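Local coordinates for protein quinone reductase (Klebsiella pneumoniae subsp. pneumoniae, PDB 4GI5) that binds FAD in a two-chain assembly and probably reduces quinones at the expense of NAD(P)H, at residues I46-Q51 against A233-L238; E55-D60 against L110-T115; A105-L110 against W141-G146; V116-P121 against A129-W134. All blocks are in the same frame, centred on the assembly; numbering follows the deposited sequence.

Interaction 1. Residues I46-Q51 against A233-L238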
# COMPACT_ATOMS: atom_id res chain seq x y z
N ILE B 46 -0.95 -2.04 25.08
CA ILE B 46 -2.30 -1.90 25.67
C ILE B 46 -2.10 -1.80 27.22
O ILE B 46 -2.64 -0.84 27.86
CB ILE B 46 -3.15 -3.08 25.38
CG1 ILE B 46 -3.62 -3.08 23.90
CG2 ILE B 46 -4.47 -3.06 26.16
CD1 ILE B 46 -4.19 -4.36 23.46
N ARG B 47 -1.33 -2.73 27.76
CA ARG B 47 -1.10 -2.65 29.25
C ARG B 47 -0.40 -1.42 29.68
O ARG B 47 -0.74 -0.83 30.77
CB ARG B 47 -0.43 -3.90 29.75
CG ARG B 47 -1.27 -5.10 29.52
CD ARG B 47 -0.63 -6.34 30.17
NE ARG B 47 -1.23 -7.55 29.57
CZ ARG B 47 -0.57 -8.45 28.81
NH1 ARG B 47 0.74 -8.28 28.51
NH2 ARG B 47 -1.22 -9.50 28.31
N HIS B 48 0.60 -0.97 28.94
CA HIS B 48 1.32 0.23 29.29
C HIS B 48 0.38 1.42 29.34
O HIS B 48 0.48 2.32 30.23
CB HIS B 48 2.49 0.45 28.31
CG HIS B 48 3.47 1.43 28.81
ND1 HIS B 48 3.39 2.76 28.53
CD2 HIS B 48 4.54 1.28 29.65
CE1 HIS B 48 4.39 3.39 29.11
NE2 HIS B 48 5.10 2.52 29.79
N LEU B 49 -0.47 1.56 28.30
CA LEU B 49 -1.40 2.70 28.23
C LEU B 49 -2.46 2.65 29.38
O LEU B 49 -2.77 3.72 29.97
CB LEU B 49 -2.11 2.70 26.90
CG LEU B 49 -1.20 3.19 25.76
CD1 LEU B 49 -1.89 2.79 24.45
CD2 LEU B 49 -0.88 4.68 25.85
N GLN B 50 -2.94 1.45 29.65
CA GLN B 50 -3.98 1.26 30.69
C GLN B 50 -3.37 1.59 32.09
O GLN B 50 -3.97 2.35 32.85
CB GLN B 50 -4.48 -0.15 30.63
CG GLN B 50 -5.56 -0.28 29.55
CD GLN B 50 -6.00 -1.68 29.40
OE1 GLN B 50 -5.35 -2.59 29.88
NE2 GLN B 50 -7.08 -1.86 28.75
N GLN B 51 -2.15 1.15 32.32
CA GLN B 51 -1.44 1.46 33.58
C GLN B 51 -1.17 2.93 33.74
O GLN B 51 -1.11 3.44 34.88
CB GLN B 51 -0.17 0.68 33.69
CG GLN B 51 -0.45 -0.75 33.86
CD GLN B 51 0.84 -1.58 33.66
OE1 GLN B 51 1.94 -1.04 33.48
NE2 GLN B 51 0.68 -2.89 33.65
N ALA B 233 11.78 1.21 23.70
CA ALA B 233 11.47 2.24 22.66
C ALA B 233 9.97 2.50 22.54
O ALA B 233 9.55 3.64 22.50
CB ALA B 233 12.10 1.80 21.30
N LEU B 234 9.17 1.42 22.57
CA LEU B 234 7.76 1.50 22.53
C LEU B 234 7.21 2.29 23.76
O LEU B 234 6.41 3.17 23.65
CB LEU B 234 7.19 0.11 22.37
CG LEU B 234 5.69 -0.04 22.44
CD1 LEU B 234 4.98 0.79 21.42
CD2 LEU B 234 5.28 -1.50 22.19
N ALA B 235 7.70 1.95 24.93
CA ALA B 235 7.16 2.59 26.10
C ALA B 235 7.47 4.09 26.04
O ALA B 235 6.61 4.91 26.43
CB ALA B 235 7.79 1.88 27.38
N GLU B 236 8.63 4.44 25.56
CA GLU B 236 9.07 5.86 25.46
C GLU B 236 8.17 6.60 24.50
O GLU B 236 7.73 7.69 24.78
CB GLU B 236 10.57 5.98 25.08
CG GLU B 236 11.11 7.27 24.43
CD GLU B 236 10.85 8.54 25.12
OE1 GLU B 236 10.74 8.51 26.36
OE2 GLU B 236 10.82 9.60 24.41
N ARG B 237 7.80 5.97 23.35
CA ARG B 237 6.83 6.61 22.49
C ARG B 237 5.45 6.77 23.07
O ARG B 237 4.77 7.80 22.92
CB ARG B 237 6.74 5.87 21.07
CG ARG B 237 8.03 5.86 20.27
CD ARG B 237 8.66 7.23 19.91
NE ARG B 237 7.62 8.07 19.43
CZ ARG B 237 7.29 8.17 18.11
NH1 ARG B 237 7.94 7.49 17.25
NH2 ARG B 237 6.28 8.88 17.76
N LEU B 238 4.98 5.75 23.76
CA LEU B 238 3.68 5.81 24.35
C LEU B 238 3.60 6.85 25.51
O LEU B 238 2.56 7.42 25.76
CB LEU B 238 3.33 4.39 24.86
CG LEU B 238 3.09 3.33 23.76
CD1 LEU B 238 2.88 1.99 24.40
CD2 LEU B 238 1.94 3.69 22.81

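Interaction 2. Residues E55-D60 against L110-T115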
# COMPACT_ATOMS: atom_id res chain seq x y z
N GLU B 55 -7.68 5.23 28.41
CA GLU B 55 -8.64 4.30 28.03
C GLU B 55 -8.22 3.80 26.59
O GLU B 55 -7.77 4.62 25.76
CB GLU B 55 -9.95 4.95 27.81
CG GLU B 55 -10.74 5.35 29.06
CD GLU B 55 -12.06 5.96 28.62
OE1 GLU B 55 -12.19 7.19 28.78
OE2 GLU B 55 -12.90 5.23 28.00
N VAL B 56 -8.42 2.54 26.35
CA VAL B 56 -7.89 1.88 25.08
C VAL B 56 -9.01 1.09 24.48
O VAL B 56 -9.64 0.30 25.13
CB VAL B 56 -6.67 0.98 25.33
CG1 VAL B 56 -6.19 0.41 23.97
CG2 VAL B 56 -5.55 1.74 25.97
N GLN B 57 -9.35 1.33 23.20
CA GLN B 57 -10.12 0.40 22.44
C GLN B 57 -9.22 -0.21 21.32
O GLN B 57 -8.27 0.43 20.90
CB GLN B 57 -11.32 1.06 21.79
CG GLN B 57 -12.48 1.45 22.74
CD GLN B 57 -13.72 1.79 21.92
OE1 GLN B 57 -14.03 2.92 21.68
NE2 GLN B 57 -14.34 0.78 21.38
N VAL B 58 -9.53 -1.42 20.93
CA VAL B 58 -8.67 -2.21 19.99
C VAL B 58 -9.51 -2.69 18.90
O VAL B 58 -10.63 -3.18 19.11
CB VAL B 58 -8.00 -3.39 20.67
CG1 VAL B 58 -7.07 -4.12 19.65
CG2 VAL B 58 -7.16 -2.87 21.80
N SER B 59 -8.99 -2.58 17.65
CA SER B 59 -9.62 -3.25 16.55
C SER B 59 -8.61 -4.28 16.06
O SER B 59 -7.75 -3.97 15.23
CB SER B 59 -9.99 -2.25 15.43
OG SER B 59 -11.04 -1.41 15.85
N ASP B 60 -8.76 -5.52 16.51
CA ASP B 60 -7.91 -6.59 16.15
C ASP B 60 -8.53 -7.22 14.94
O ASP B 60 -9.54 -8.00 14.97
CB ASP B 60 -7.74 -7.56 17.34
CG ASP B 60 -6.90 -8.77 17.00
OD1 ASP B 60 -6.71 -9.22 15.80
OD2 ASP B 60 -6.41 -9.39 18.00
N LEU B 110 -13.22 5.79 15.79
CA LEU B 110 -12.36 6.85 15.40
C LEU B 110 -12.86 8.19 15.97
O LEU B 110 -12.06 9.01 16.35
CB LEU B 110 -12.36 6.93 13.85
CG LEU B 110 -11.55 5.83 13.21
CD1 LEU B 110 -11.92 5.74 11.74
CD2 LEU B 110 -10.07 6.11 13.31
N LEU B 111 -14.15 8.42 15.89
CA LEU B 111 -14.71 9.68 16.48
C LEU B 111 -14.48 9.77 17.99
O LEU B 111 -14.16 10.84 18.52
CB LEU B 111 -16.17 9.83 16.12
CG LEU B 111 -16.52 10.02 14.62
CD1 LEU B 111 -18.00 10.05 14.39
CD2 LEU B 111 -15.84 11.24 14.06
N TRP B 112 -14.54 8.63 18.68
CA TRP B 112 -14.26 8.56 20.12
C TRP B 112 -12.85 8.86 20.48
O TRP B 112 -12.54 9.50 21.49
CB TRP B 112 -14.69 7.13 20.56
CG TRP B 112 -14.24 6.73 21.95
CD1 TRP B 112 -14.94 6.92 23.16
CD2 TRP B 112 -13.04 6.04 22.29
NE1 TRP B 112 -14.22 6.41 24.20
CE2 TRP B 112 -13.04 5.87 23.73
CE3 TRP B 112 -11.99 5.51 21.55
CZ2 TRP B 112 -11.99 5.26 24.41
CZ3 TRP B 112 -10.90 4.95 22.24
CH2 TRP B 112 -10.93 4.77 23.66
N ALA B 113 -11.89 8.34 19.68
CA ALA B 113 -10.48 8.46 19.98
C ALA B 113 -9.88 9.83 19.85
O ALA B 113 -10.22 10.60 18.95
CB ALA B 113 -9.66 7.46 19.09
N ASP B 114 -8.92 10.14 20.74
CA ASP B 114 -8.05 11.29 20.60
C ASP B 114 -6.77 10.91 19.82
O ASP B 114 -6.13 11.77 19.26
CB ASP B 114 -7.45 11.69 22.04
CG ASP B 114 -8.49 12.12 23.00
OD1 ASP B 114 -9.30 12.98 22.54
OD2 ASP B 114 -8.58 11.57 24.14
N THR B 115 -6.35 9.64 19.94
CA THR B 115 -5.11 9.18 19.37
C THR B 115 -5.35 7.80 18.77
O THR B 115 -6.04 6.94 19.37
CB THR B 115 -4.03 9.01 20.49
OG1 THR B 115 -3.73 10.31 21.06
CG2 THR B 115 -2.74 8.52 19.93
O HOH W 1 -14.99 6.51 26.89

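Interaction 3. Residues A105-L110 against W141-G146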
# COMPACT_ATOMS: atom_id res chain seq x y z
N ALA B 105 -19.28 0.86 13.25
CA ALA B 105 -18.64 0.72 14.56
C ALA B 105 -17.19 1.21 14.56
O ALA B 105 -16.73 1.85 15.51
CB ALA B 105 -18.72 -0.75 15.02
N GLU B 106 -16.50 0.98 13.43
CA GLU B 106 -15.14 1.57 13.30
C GLU B 106 -15.13 3.07 13.23
O GLU B 106 -14.26 3.73 13.80
CB GLU B 106 -14.40 0.93 12.13
CG GLU B 106 -14.19 -0.61 12.24
CD GLU B 106 -13.46 -0.98 13.46
OE1 GLU B 106 -12.30 -0.53 13.72
OE2 GLU B 106 -14.10 -1.75 14.32
N GLN B 107 -16.06 3.64 12.47
CA GLN B 107 -16.16 5.05 12.36
C GLN B 107 -16.44 5.67 13.75
O GLN B 107 -15.82 6.68 14.14
CB GLN B 107 -17.24 5.46 11.38
CG GLN B 107 -16.93 5.00 9.97
CD GLN B 107 -17.94 5.36 8.94
OE1 GLN B 107 -19.11 5.66 9.24
NE2 GLN B 107 -17.54 5.21 7.69
N GLU B 108 -17.32 5.01 14.52
CA GLU B 108 -17.59 5.53 15.91
C GLU B 108 -16.36 5.45 16.79
O GLU B 108 -16.12 6.37 17.56
CB GLU B 108 -18.82 4.72 16.50
CG GLU B 108 -20.07 5.24 15.82
CD GLU B 108 -21.38 4.50 16.14
OE1 GLU B 108 -21.31 3.39 16.71
OE2 GLU B 108 -22.47 5.02 15.75
N LYS B 109 -15.52 4.39 16.64
CA LYS B 109 -14.27 4.29 17.40
C LYS B 109 -13.34 5.44 17.09
O LYS B 109 -12.71 6.04 17.97
CB LYS B 109 -13.56 2.97 17.20
CG LYS B 109 -14.25 1.77 17.81
CD LYS B 109 -13.57 0.50 17.27
CE LYS B 109 -14.33 -0.72 17.63
NZ LYS B 109 -13.51 -1.94 17.15
N LEU B 110 -13.22 5.79 15.79
CA LEU B 110 -12.36 6.85 15.40
C LEU B 110 -12.86 8.19 15.97
O LEU B 110 -12.06 9.01 16.35
CB LEU B 110 -12.36 6.93 13.85
CG LEU B 110 -11.55 5.83 13.21
CD1 LEU B 110 -11.92 5.74 11.74
CD2 LEU B 110 -10.07 6.11 13.31
N TRP B 141 -16.90 8.23 1.86
CA TRP B 141 -17.21 9.50 1.23
C TRP B 141 -18.12 10.31 2.13
O TRP B 141 -19.21 9.82 2.43
CB TRP B 141 -17.80 9.32 -0.13
CG TRP B 141 -18.06 10.66 -0.84
CD1 TRP B 141 -18.79 11.80 -0.33
CD2 TRP B 141 -17.66 11.03 -2.14
NE1 TRP B 141 -18.79 12.80 -1.24
CE2 TRP B 141 -18.16 12.36 -2.37
CE3 TRP B 141 -16.98 10.40 -3.11
CZ2 TRP B 141 -17.95 13.03 -3.54
CZ3 TRP B 141 -16.75 11.06 -4.30
CH2 TRP B 141 -17.23 12.38 -4.51
N GLY B 142 -17.68 11.42 2.64
CA GLY B 142 -18.42 12.20 3.66
C GLY B 142 -17.75 12.07 4.99
O GLY B 142 -18.12 12.82 5.92
N PHE B 143 -16.78 11.11 5.16
CA PHE B 143 -16.16 10.81 6.44
C PHE B 143 -14.66 11.14 6.32
O PHE B 143 -14.15 12.10 6.89
CB PHE B 143 -16.39 9.35 6.82
CG PHE B 143 -15.87 8.99 8.18
CD1 PHE B 143 -16.45 9.54 9.32
CD2 PHE B 143 -14.83 8.10 8.34
CE1 PHE B 143 -16.02 9.20 10.56
CE2 PHE B 143 -14.44 7.71 9.60
CZ PHE B 143 -15.01 8.32 10.71
N ALA B 144 -13.95 10.39 5.49
CA ALA B 144 -12.52 10.64 5.24
C ALA B 144 -12.13 11.37 3.99
O ALA B 144 -10.99 11.90 3.86
CB ALA B 144 -11.76 9.30 5.28
N TYR B 145 -12.98 11.36 3.00
CA TYR B 145 -12.83 12.11 1.78
C TYR B 145 -14.15 12.58 1.26
O TYR B 145 -15.20 12.22 1.78
CB TYR B 145 -12.05 11.32 0.74
CG TYR B 145 -12.86 10.23 0.02
CD1 TYR B 145 -13.28 9.12 0.65
CD2 TYR B 145 -13.06 10.34 -1.34
CE1 TYR B 145 -14.02 8.13 0.01
CE2 TYR B 145 -13.78 9.38 -2.02
CZ TYR B 145 -14.27 8.28 -1.32
OH TYR B 145 -14.98 7.32 -2.05
N GLY B 146 -14.09 13.43 0.23
CA GLY B 146 -15.34 13.95 -0.31
C GLY B 146 -15.98 15.07 0.52
O GLY B 146 -17.14 15.43 0.28

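Interaction 4. Residues V116-P121 against A129-W134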
# COMPACT_ATOMS: atom_id res chain seq x y z
N VAL B 116 -4.88 7.60 17.57
CA VAL B 116 -5.11 6.38 16.84
C VAL B 116 -3.78 5.80 16.41
O VAL B 116 -2.95 6.49 15.78
CB VAL B 116 -5.95 6.63 15.58
CG1 VAL B 116 -6.29 5.33 14.85
CG2 VAL B 116 -7.28 7.27 15.96
N ILE B 117 -3.53 4.55 16.78
CA ILE B 117 -2.28 3.91 16.50
C ILE B 117 -2.54 2.72 15.57
O ILE B 117 -3.50 1.99 15.76
CB ILE B 117 -1.58 3.37 17.77
CG1 ILE B 117 -1.28 4.52 18.70
CG2 ILE B 117 -0.31 2.59 17.41
CD1 ILE B 117 -0.79 4.13 20.08
N PHE B 118 -1.78 2.64 14.47
CA PHE B 118 -1.88 1.53 13.51
C PHE B 118 -0.65 0.67 13.69
O PHE B 118 0.49 1.12 13.46
CB PHE B 118 -1.92 2.04 12.05
CG PHE B 118 -3.12 2.91 11.76
CD1 PHE B 118 -3.19 4.22 12.17
CD2 PHE B 118 -4.18 2.35 11.09
CE1 PHE B 118 -4.33 4.99 11.86
CE2 PHE B 118 -5.27 3.14 10.76
CZ PHE B 118 -5.35 4.38 11.17
N GLN B 119 -0.85 -0.62 14.03
CA GLN B 119 0.23 -1.50 14.28
C GLN B 119 0.17 -2.70 13.34
O GLN B 119 -0.86 -3.35 13.23
CB GLN B 119 0.20 -2.07 15.71
CG GLN B 119 1.35 -2.91 16.02
CD GLN B 119 1.22 -3.69 17.28
OE1 GLN B 119 0.51 -3.29 18.20
NE2 GLN B 119 1.94 -4.80 17.33
N PHE B 120 1.28 -2.90 12.62
CA PHE B 120 1.37 -3.94 11.60
C PHE B 120 2.79 -4.32 11.25
O PHE B 120 3.70 -3.52 11.34
CB PHE B 120 0.61 -3.52 10.33
CG PHE B 120 1.09 -2.24 9.72
CD1 PHE B 120 0.58 -1.04 10.15
CD2 PHE B 120 2.02 -2.23 8.66
CE1 PHE B 120 1.01 0.15 9.63
CE2 PHE B 120 2.39 -1.04 8.05
CZ PHE B 120 1.93 0.17 8.59
N PRO B 121 3.01 -5.60 10.85
CA PRO B 121 4.26 -5.95 10.16
C PRO B 121 4.25 -5.32 8.77
O PRO B 121 3.19 -5.30 8.11
CB PRO B 121 4.18 -7.49 10.06
CG PRO B 121 2.69 -7.71 9.98
CD PRO B 121 2.01 -6.69 10.80
N ALA B 129 -2.91 -6.65 3.70
CA ALA B 129 -4.19 -6.46 3.06
C ALA B 129 -5.37 -6.21 3.98
O ALA B 129 -6.25 -5.40 3.67
CB ALA B 129 -4.49 -7.59 2.12
N ILE B 130 -5.47 -6.92 5.09
CA ILE B 130 -6.63 -6.79 5.93
C ILE B 130 -6.74 -5.36 6.52
O ILE B 130 -7.85 -4.82 6.65
CB ILE B 130 -6.67 -7.87 7.06
CG1 ILE B 130 -8.05 -7.95 7.67
CG2 ILE B 130 -5.66 -7.63 8.11
CD1 ILE B 130 -8.17 -9.21 8.58
N MSE B 131 -5.59 -4.76 6.78
CA MSE B 131 -5.51 -3.36 7.28
C MSE B 131 -5.84 -2.39 6.15
O MSE B 131 -6.56 -1.39 6.35
CB MSE B 131 -4.19 -2.91 7.99
CG MSE B 131 -4.40 -1.55 8.90
SE MSE B 131 -2.59 -1.32 9.43
CE MSE B 131 -3.25 -2.02 11.24
N LYS B 132 -5.30 -2.61 4.97
CA LYS B 132 -5.68 -1.80 3.81
C LYS B 132 -7.18 -1.89 3.58
O LYS B 132 -7.83 -0.90 3.21
CB LYS B 132 -5.00 -2.30 2.57
CG LYS B 132 -5.27 -1.49 1.28
CD LYS B 132 -4.76 -0.06 1.51
CE LYS B 132 -5.08 0.88 0.43
NZ LYS B 132 -6.03 0.76 -0.65
N GLY B 133 -7.79 -3.03 3.85
CA GLY B 133 -9.24 -3.14 3.72
C GLY B 133 -10.05 -2.41 4.77
O GLY B 133 -11.14 -1.96 4.46
N TRP B 134 -9.50 -2.26 5.96
CA TRP B 134 -10.02 -1.34 6.93
C TRP B 134 -10.03 0.10 6.43
O TRP B 134 -11.08 0.76 6.46
CB TRP B 134 -9.33 -1.52 8.23
CG TRP B 134 -9.80 -0.72 9.37
CD1 TRP B 134 -10.70 -1.18 10.39
CD2 TRP B 134 -9.51 0.62 9.71
NE1 TRP B 134 -10.88 -0.18 11.34
CE2 TRP B 134 -10.24 0.94 10.92
CE3 TRP B 134 -8.73 1.64 9.11
CZ2 TRP B 134 -10.17 2.20 11.51
CZ3 TRP B 134 -8.66 2.91 9.73
CH2 TRP B 134 -9.36 3.13 10.95

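Interaction 1. Residues I46-Q51 against A233-L238
His48 lays its imidazole beside Ala235, whose methyl sits over one ring face: CB of Ala235 is 4.0 Å from the centroid of the His48 ring and 28° off its normal, which meets the geometry of a CH-pi contact. The nearest ring atom is His48 NE2, 3.7 Å from Ala235 CB. At the other nitrogen, His48 ND1 approaches Leu238 CB at 4.0 Å, obliquely to the ring plane, so the imidazole rests against two residues one turn apart. A looser methyl contact, Leu49 CD2 to Leu238 CD2 at 4.3 Å, continues the packing on the sheet side. Because CG of His48 stands anti to its backbone N (chi1 -164°), the ring is thrown out across the gap between the helices instead of lying back along its own. The two helices flank the same face of the parallel five-stranded sheet of the flavodoxin-like fold. Their axes come within 10.3 Å here and cross at -39°, a spacing wide enough for side chains, not backbones, to fill the gap. His48 and Ala235 have CA atoms 7.1 Å apart, and Leu49 and Leu238 repeat that spacing. Both partners are backed by a second shell. Leu49 leans on Val56 of strand 55-60, whereas Leu238 reaches Ala45 and Ala235 touches Phe44, both in helix 37-51. Further back, Leu234 fits against Leu41 and Phe44, and Arg237 NH2 is hydrogen-bonded to Pro212 O of strand 209-216.

Interaction 2. Residues E55-D60 against L110-T115
Trp112, in the last turn of helix 101-112, lies across Gln57 and Glu55 of strand 55-60, an outer strand of the parallel sheet in this flavodoxin-like fold. The contact therefore joins a flanking helix to the sheet edge, and it is a surface contact. Gln57 and Glu55 both point at the indole, while Val56 between them turns to the other face and packs on Leu49 and Gln50, the alternation expected of a strand.

Dispersive contacts come first. Gln57 CG lies over the six-membered ring of Trp112, 4.0 Å from its centroid and 20° off the normal, a CH-pi contact. Glu55 CB adds to it, 4.0 Å from Trp112 CZ2.

The polar ends meet the indole differently. The Gln57 amide stands steeply on the ring, their planes 78° apart, and its OE1 hangs above the fused part of the system, 3.3 Å from Trp112 CD2. Glu55 OE2 instead lies at the ring's edge, near its plane, 3.7 Å from Trp112 CZ2. Lys24 makes a cation-pi contact with the same indole, and its NZ is also hydrogen-bonded to Trp112 O.

Hydrogen bonding runs through solvent: one water accepts from Trp112 NE1 at 2.8 Å and donates to Glu55 OE2 at 2.7 Å, its oxygen lying in the indole plane.

Interaction 3. Residues A105-L110 against W141-G146
Phe143 and Gln107 meet because each side chain is swung toward the other. With CG anti to the backbone N (chi1 -176°), Phe143 sends its ring out of the loop to the helix, and Gln107, straight beyond CG (chi2 180°), runs along that ring in the opposite direction. The aliphatic part does the touching: Gln107 CG lies over the face, 4.0 Å from the Phe143 centroid, a CH-pi contact, and Gln107 CB comes within 3.7 Å of Phe143 CZ at the far end. The amide then stacks on the ring with the planes 25° apart, NE2 of Gln107 being 4.0 Å from Phe143 CD2. Leu110, one helical turn on, approaches in the ring plane; its CD1 meets the edge at Phe143 CE2, 3.8 Å away.

In the flavodoxin-like fold, helix 101-112 and helix 129-138 lie on one face of the sheet, and this contact ties the first to the loop that follows the second. Two outside partners probably hold the amide in this pose: Gln107 OE1 accepts from Gln99 NE2, and Gln107 NE2 donates to Val138 O. Phe143 also makes an edge-to-face contact with Phe164. Within the loop, a backbone bond runs from Gly142 N to Tyr145 O, 2.7 Å long. Tyr145 touches the bound FAD, and Ala144 packs on Trp124 of the second subunit.

Interaction 4. Residues V116-P121 against A129-W134
Met131, a selenomethionine in this crystal, drives its SE against the Phe120 ring, and this is the tight part of the contact. SE of Met131 is 3.3 Å from Phe120 CD1 and 4.1 Å from the ring centroid, lying oblique to the ring, which makes it a Met-aromatic contact. Phe120 holds CG between its backbone N and carbonyl carbon (chi1 58°), a crowded position that sets the ring beside the selenium. The Met131 chain bends at its last torsion, so that CE turns back onto the strand and stops 3.4 Å from Gln119 O.

Looser is the approach of Phe118 CB to Met131 SE, at 4.3 Å. Beyond it packing is ordinary: the edge of Phe118 is turned to the face of Trp134 in an offset edge-to-face pair, planes 78° apart, with Phe118 CE2 3.6 Å from Trp134 CZ3. All five touching residues are buried, so neither end faces solvent. Strand and helix run nearly antiparallel (153°) with axes 10.0 Å apart, as the first strand and the helix of a beta-alpha-beta crossover in the flavodoxin-like fold. Elsewhere on the helix the second subunit takes over, where Ala129 packs on its counterpart and Lys132 NZ bonds to Trp123 O of the second subunit.

Gln119 NE2 donates to Asn38 O and Trp134 NE1 to Glu106 OE1. Between the segments there is apolar and aromatic packing, with a Met-aromatic contact and a methyl set against a backbone carbonyl; the interface thus depends on fit, not on directed bonds, while these buried N-H groups are satisfied outside it.

In the fold
The four contacts lie around one parallel sheet of the flavodoxin-like fold. Interaction 1 joins the helices on one face; interactions 3 and 4 lie on the other; interaction 2 sits at the edge strand 55-60, whose Val56 and Val58 pack on helix 37-51. Along the chain, interactions 2, 3 and 4 all fall within the loop closed by interaction 1, interaction 4 is nested within that of 3, and the segments of 2 and 3 alternate. Interactions 2 and 3 share Leu110 and helix 101-112, with centres about 13 Å apart. Leu110 also packs on Trp134 of interaction 4, which touches interaction 1 through Ile117 and Leu238 and leads toward the FAD pocket and the second subunit.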